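Local coordinates for protein bifunctional enzyme cysn/cysc (Mycobacterium tuberculosis, PDB 4BZP) that transfers a phosphate from ATP to the 3'-hydroxyl of adenylyl sulfate, the kinase step that yields PAPS in mycobacterial sulfur assimilation, at residues D105-F110 and N150-L155; K6-T11 and G77-V82. All blocks are in the same frame, centred on the assembly; numbering follows the deposited sequence.

How the contacts relate
Contact 2 joins the central strand 6-11 to strand 79-82 and is buried, with a plain ladder and mostly apolar side chains on both faces. Contact 1 lies at the border of the same parallel sheet, where strand 106-111 carries the short outermost strand 153-155; it is only partly buried and relies on a carboxylate bond and waters beside its ladder, with salt bridges to residues outside its two segments. The pair thus illustrates a regular centre and a more polar, less regular border. Strands 6-11 and 106-111 are themselves neighbours: Phe-107 N lies 2.9 Å from Thr-7 O, a probable hydrogen bond, and Val-109 packs on Val-8.

Contact 1 (D105-F110 and N150-L155); sequences DFFEVF and NPDLRL. With EDO (1,2-ethanediol), chain G.
Phe-110 clasps strand 153-155 with both its backbone polar groups, its N bonding to Leu-153 O (2.9 Å) and its O accepting from Leu-155 N (2.8 Å), as befits a parallel pairing at the border of a P-loop kinase sheet. At the start of the ladder, the side chain of Asp-152 substitutes for a backbone acceptor. Its CG stands beside its own backbone N (chi1 -64°), and OD2 receives Glu-108 N at 2.8 Å in a nearly straight bond (169°) through its anti lone pair. In return Glu-108 O takes two weak bonds, from Asp-152 N and Leu-153 N. A water donating to Phe-106 O and Asp-152 OD1 adds a bridge upstream.

Side chains fill in around this frame. On one face Val-109 CG1 meets Leu-155 CD1 at 3.6 Å; on the other, Phe-110 CB lies against Pro-151 CB. In the conformer described, one of two, Arg-154 runs alongside the Phe-110 ring and its NH1 sits at the ring edge, 3.3 Å from CE2, with the guanidinium plane turned 71° from the ring. Extended Glu-108, also one of two conformers, brings OE1 close to Pro-151 CA, and a second water links that oxygen to Asn-150 N.

A second shell fixes the charged groups: Arg-96 pairs with Asp-152 OD2, Arg-92 with Glu-108 OE2, and Asp-112 with Arg-154 NH1. Along the outer edge of strand 153-155, a 1,2-ethanediol molecule, probably from the crystallisation liquor, takes Arg-154 N on its O1 and gives its O2 proton to Pro-151 O, 2.9 Å away.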
# COMPACT_ATOMS: atom_id res chain seq x y z
N ASP A 105 -8.67 14.23 0.21
CA ASP A 105 -9.49 14.64 -0.93
C ASP A 105 -9.60 13.52 -1.96
O ASP A 105 -8.62 12.84 -2.27
CB ASP A 105 -8.88 15.85 -1.63
CG ASP A 105 -9.06 17.15 -0.88
OD1 ASP A 105 -9.72 17.23 0.18
OD2 ASP A 105 -8.53 18.13 -1.43
N PHE A 106 -10.79 13.35 -2.51
CA PHE A 106 -11.12 12.29 -3.44
C PHE A 106 -11.97 12.85 -4.54
O PHE A 106 -12.96 13.57 -4.27
CB PHE A 106 -11.89 11.19 -2.67
CG PHE A 106 -12.38 10.01 -3.50
CD1 PHE A 106 -13.59 10.04 -4.18
CD2 PHE A 106 -11.63 8.85 -3.54
CE1 PHE A 106 -14.00 8.97 -4.92
CE2 PHE A 106 -12.09 7.74 -4.24
CZ PHE A 106 -13.28 7.79 -4.91
N PHE A 107 -11.62 12.52 -5.77
CA PHE A 107 -12.36 12.97 -6.95
C PHE A 107 -12.76 11.77 -7.77
O PHE A 107 -11.91 10.98 -8.17
CB PHE A 107 -11.53 13.93 -7.77
CG PHE A 107 -11.01 15.09 -7.01
CD1 PHE A 107 -11.76 16.23 -6.90
CD2 PHE A 107 -9.76 15.03 -6.39
CE1 PHE A 107 -11.27 17.33 -6.20
CE2 PHE A 107 -9.28 16.11 -5.67
CZ PHE A 107 -10.04 17.25 -5.59
N GLU A 108 -14.04 11.66 -8.08
CA GLU A 108 -14.61 10.62 -8.96
C GLU A 108 -14.61 11.21 -10.37
O GLU A 108 -15.36 12.18 -10.63
CB GLU A 108 -16.04 10.15 -8.53
CG GLU A 108 -16.59 9.03 -9.44
CD GLU A 108 -18.07 8.73 -9.34
OE1 GLU A 108 -18.82 9.68 -9.48
OE2 GLU A 108 -18.51 7.57 -9.13
N VAL A 109 -13.84 10.64 -11.26
CA VAL A 109 -13.71 11.11 -12.63
C VAL A 109 -14.26 10.06 -13.55
O VAL A 109 -13.78 8.91 -13.61
CB VAL A 109 -12.29 11.45 -12.97
CG1 VAL A 109 -12.20 11.83 -14.44
CG2 VAL A 109 -11.77 12.57 -12.07
N PHE A 110 -15.35 10.37 -14.27
CA PHE A 110 -16.02 9.45 -15.17
C PHE A 110 -15.56 9.62 -16.61
O PHE A 110 -15.78 10.70 -17.19
CB PHE A 110 -17.51 9.70 -15.05
CG PHE A 110 -18.40 8.85 -15.93
CD1 PHE A 110 -18.05 7.61 -16.39
CD2 PHE A 110 -19.68 9.33 -16.25
CE1 PHE A 110 -18.90 6.90 -17.20
CE2 PHE A 110 -20.57 8.57 -17.02
CZ PHE A 110 -20.16 7.36 -17.49
N ASN A 150 -23.21 11.48 -10.04
CA ASN A 150 -22.70 12.75 -9.50
C ASN A 150 -21.16 12.81 -9.54
O ASN A 150 -20.56 13.01 -8.52
CB ASN A 150 -23.20 12.94 -8.05
CG ASN A 150 -24.70 13.07 -7.98
OD1 ASN A 150 -25.24 14.08 -8.40
ND2 ASN A 150 -25.40 12.03 -7.47
N PRO A 151 -20.56 12.46 -10.68
CA PRO A 151 -19.10 12.52 -10.66
C PRO A 151 -18.56 13.92 -10.48
O PRO A 151 -19.25 14.90 -10.81
CB PRO A 151 -18.72 11.98 -12.06
CG PRO A 151 -19.89 12.42 -12.94
CD PRO A 151 -21.09 12.30 -12.05
N ASP A 152 -17.36 14.06 -9.97
CA ASP A 152 -16.73 15.36 -9.88
C ASP A 152 -16.37 15.93 -11.24
O ASP A 152 -16.35 17.15 -11.40
CB ASP A 152 -15.47 15.30 -9.02
CG ASP A 152 -15.79 14.93 -7.60
OD1 ASP A 152 -16.35 15.81 -6.90
OD2 ASP A 152 -15.65 13.79 -7.15
N LEU A 153 -16.07 15.08 -12.23
CA LEU A 153 -15.69 15.50 -13.55
C LEU A 153 -16.10 14.42 -14.52
O LEU A 153 -15.93 13.22 -14.26
CB LEU A 153 -14.18 15.69 -13.60
CG LEU A 153 -13.56 16.09 -14.94
CD1 LEU A 153 -14.09 17.44 -15.42
CD2 LEU A 153 -12.05 16.10 -14.82
N ARG A 154 -16.64 14.79 -15.65
CA ARG A 154 -17.02 13.87 -16.71
C ARG A 154 -16.14 14.17 -17.90
O ARG A 154 -16.16 15.29 -18.42
CB ARG A 154 -18.51 14.06 -17.06
CG ARG A 154 -19.03 13.10 -18.14
CD ARG A 154 -20.49 13.32 -18.57
NE ARG A 154 -21.32 13.58 -17.41
CZ ARG A 154 -22.09 12.65 -16.86
NH1 ARG A 154 -22.14 11.44 -17.38
NH2 ARG A 154 -22.81 12.95 -15.80
N LEU A 155 -15.32 13.22 -18.34
CA LEU A 155 -14.44 13.33 -19.49
C LEU A 155 -15.12 12.73 -20.70
O LEU A 155 -15.68 11.64 -20.60
CB LEU A 155 -13.13 12.63 -19.25
CG LEU A 155 -12.29 13.17 -18.07
CD1 LEU A 155 -11.03 12.35 -17.85
CD2 LEU A 155 -11.94 14.64 -18.27
C1 EDO G . -19.03 17.34 -15.29
O1 EDO G . -17.69 17.50 -15.68
C2 EDO G . -19.22 17.27 -13.80
O2 EDO G . -19.25 15.90 -13.48
O HOH W 1 -15.35 15.24 -4.29
O HOH W 2 -21.42 9.69 -8.89

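Contact 2 (K6-T11 and G77-V82); sequences KTVWFT and GHLVLV
With CG swung anti to the backbone N (chi1 -167°) and the indole turned roughly crosswise, Trp-9 presents a ring face to Val-82, whose CG1 is likewise anti to its N. That methyl sits 4.0 Å from the centroid of the six-membered ring, 18° off the normal, a CH-pi contact. Phe-10 turns the other way in the conformer described, one of two, its CG beside its own N (chi1 -68°), which sets the ring edge against Val-82 O, with CD1 at 3.3 Å in the ring plane. The same oxygen accepts Phe-10 N, tilted from the carbonyl plane.

Val-80 N to Lys-6 O, Val-8 N to Val-80 O and Val-82 N to Val-8 O continue the ladder at 2.8 to 2.9 Å. Thr-7 and Val-80 lie side by side on the Trp-9 face, where His-99 bonds Thr-7 OG1; on the reverse face Leu-81 CD2 reaches Val-8 CB at 3.9 Å. Helices 56-75 and 18-31 cover these two faces respectively. Just before strand 79-82, His-78 NE2 bonds His-78 NE2 of the second subunit. Strand 6-11 leads into the ADP-binding P-loop (Walker A) and helix 18-31, the strand-loop-helix unit of P-loop kinases.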
# COMPACT_ATOMS: atom_id res chain seq x y z
N LYS A 6 -3.81 13.62 -2.59
CA LYS A 6 -5.21 13.51 -2.96
C LYS A 6 -5.31 12.34 -3.88
O LYS A 6 -4.30 11.90 -4.47
CB LYS A 6 -5.64 14.74 -3.75
CG LYS A 6 -5.34 16.08 -3.12
CD LYS A 6 -5.80 17.25 -3.93
CE LYS A 6 -5.36 18.55 -3.21
NZ LYS A 6 -5.59 19.68 -4.15
N THR A 7 -6.54 11.86 -4.09
CA THR A 7 -6.81 10.77 -5.02
C THR A 7 -7.79 11.10 -6.11
O THR A 7 -8.87 11.63 -5.84
CB THR A 7 -7.31 9.50 -4.28
OG1 THR A 7 -6.26 9.07 -3.39
CG2 THR A 7 -7.70 8.35 -5.22
N VAL A 8 -7.41 10.80 -7.36
CA VAL A 8 -8.31 10.82 -8.48
C VAL A 8 -8.71 9.39 -8.82
O VAL A 8 -7.84 8.59 -9.18
CB VAL A 8 -7.64 11.48 -9.70
CG1 VAL A 8 -8.61 11.50 -10.88
CG2 VAL A 8 -7.17 12.87 -9.36
N TRP A 9 -9.98 9.07 -8.70
CA TRP A 9 -10.53 7.72 -8.87
C TRP A 9 -11.29 7.72 -10.16
O TRP A 9 -12.41 8.32 -10.27
CB TRP A 9 -11.44 7.39 -7.70
CG TRP A 9 -11.84 5.97 -7.56
CD1 TRP A 9 -12.90 5.38 -8.12
CD2 TRP A 9 -11.17 4.95 -6.77
NE1 TRP A 9 -12.93 4.04 -7.76
CE2 TRP A 9 -11.89 3.78 -6.91
CE3 TRP A 9 -10.03 4.94 -5.96
CZ2 TRP A 9 -11.51 2.58 -6.26
CZ3 TRP A 9 -9.68 3.74 -5.35
CH2 TRP A 9 -10.40 2.63 -5.53
N PHE A 10 -10.74 7.10 -11.19
CA PHE A 10 -11.44 6.99 -12.42
C PHE A 10 -12.53 5.94 -12.35
O PHE A 10 -12.64 5.04 -11.46
CB PHE A 10 -10.51 6.66 -13.56
CG PHE A 10 -9.56 7.75 -13.90
CD1 PHE A 10 -8.37 7.87 -13.22
CD2 PHE A 10 -9.87 8.68 -14.88
CE1 PHE A 10 -7.52 8.91 -13.49
CE2 PHE A 10 -9.02 9.72 -15.15
CZ PHE A 10 -7.81 9.80 -14.50
N THR A 11 -13.37 6.04 -13.34
CA THR A 11 -14.37 4.98 -13.56
C THR A 11 -14.84 5.09 -15.00
O THR A 11 -14.90 6.18 -15.55
CB THR A 11 -15.53 5.06 -12.53
OG1 THR A 11 -16.46 4.00 -12.81
CG2 THR A 11 -16.24 6.41 -12.57
N GLY A 77 1.99 12.00 0.70
CA GLY A 77 2.18 13.20 -0.09
C GLY A 77 1.91 13.10 -1.58
O GLY A 77 2.09 14.07 -2.33
N HIS A 78 1.55 11.92 -2.07
CA HIS A 78 1.39 11.72 -3.50
C HIS A 78 -0.00 12.08 -4.02
O HIS A 78 -0.98 11.91 -3.31
CB HIS A 78 1.65 10.25 -3.85
CG HIS A 78 2.99 9.76 -3.42
ND1 HIS A 78 4.11 9.95 -4.19
CD2 HIS A 78 3.37 9.07 -2.34
CE1 HIS A 78 5.15 9.40 -3.57
NE2 HIS A 78 4.73 8.88 -2.44
N LEU A 79 -0.02 12.50 -5.28
CA LEU A 79 -1.23 12.66 -6.05
C LEU A 79 -1.46 11.32 -6.71
O LEU A 79 -0.71 10.93 -7.59
CB LEU A 79 -1.11 13.79 -7.06
CG LEU A 79 -2.39 14.20 -7.81
CD1 LEU A 79 -2.82 13.19 -8.84
CD2 LEU A 79 -3.51 14.50 -6.84
N VAL A 80 -2.46 10.59 -6.23
CA VAL A 80 -2.71 9.20 -6.64
C VAL A 80 -3.77 9.15 -7.74
O VAL A 80 -4.81 9.79 -7.60
CB VAL A 80 -3.16 8.33 -5.46
CG1 VAL A 80 -3.27 6.85 -5.84
CG2 VAL A 80 -2.16 8.46 -4.30
N LEU A 81 -3.51 8.42 -8.78
CA LEU A 81 -4.40 8.30 -9.95
C LEU A 81 -4.76 6.85 -10.08
O LEU A 81 -3.84 6.00 -10.24
CB LEU A 81 -3.67 8.78 -11.18
CG LEU A 81 -3.24 10.25 -11.08
CD1 LEU A 81 -1.93 10.55 -11.76
CD2 LEU A 81 -4.33 11.14 -11.66
N VAL A 82 -6.04 6.51 -9.99
CA VAL A 82 -6.49 5.10 -9.96
C VAL A 82 -7.37 4.84 -11.16
O VAL A 82 -8.56 5.22 -11.18
CB VAL A 82 -7.26 4.81 -8.69
CG1 VAL A 82 -7.63 3.32 -8.63
CG2 VAL A 82 -6.46 5.22 -7.47
O HOH W 3 -11.01 3.37 -9.98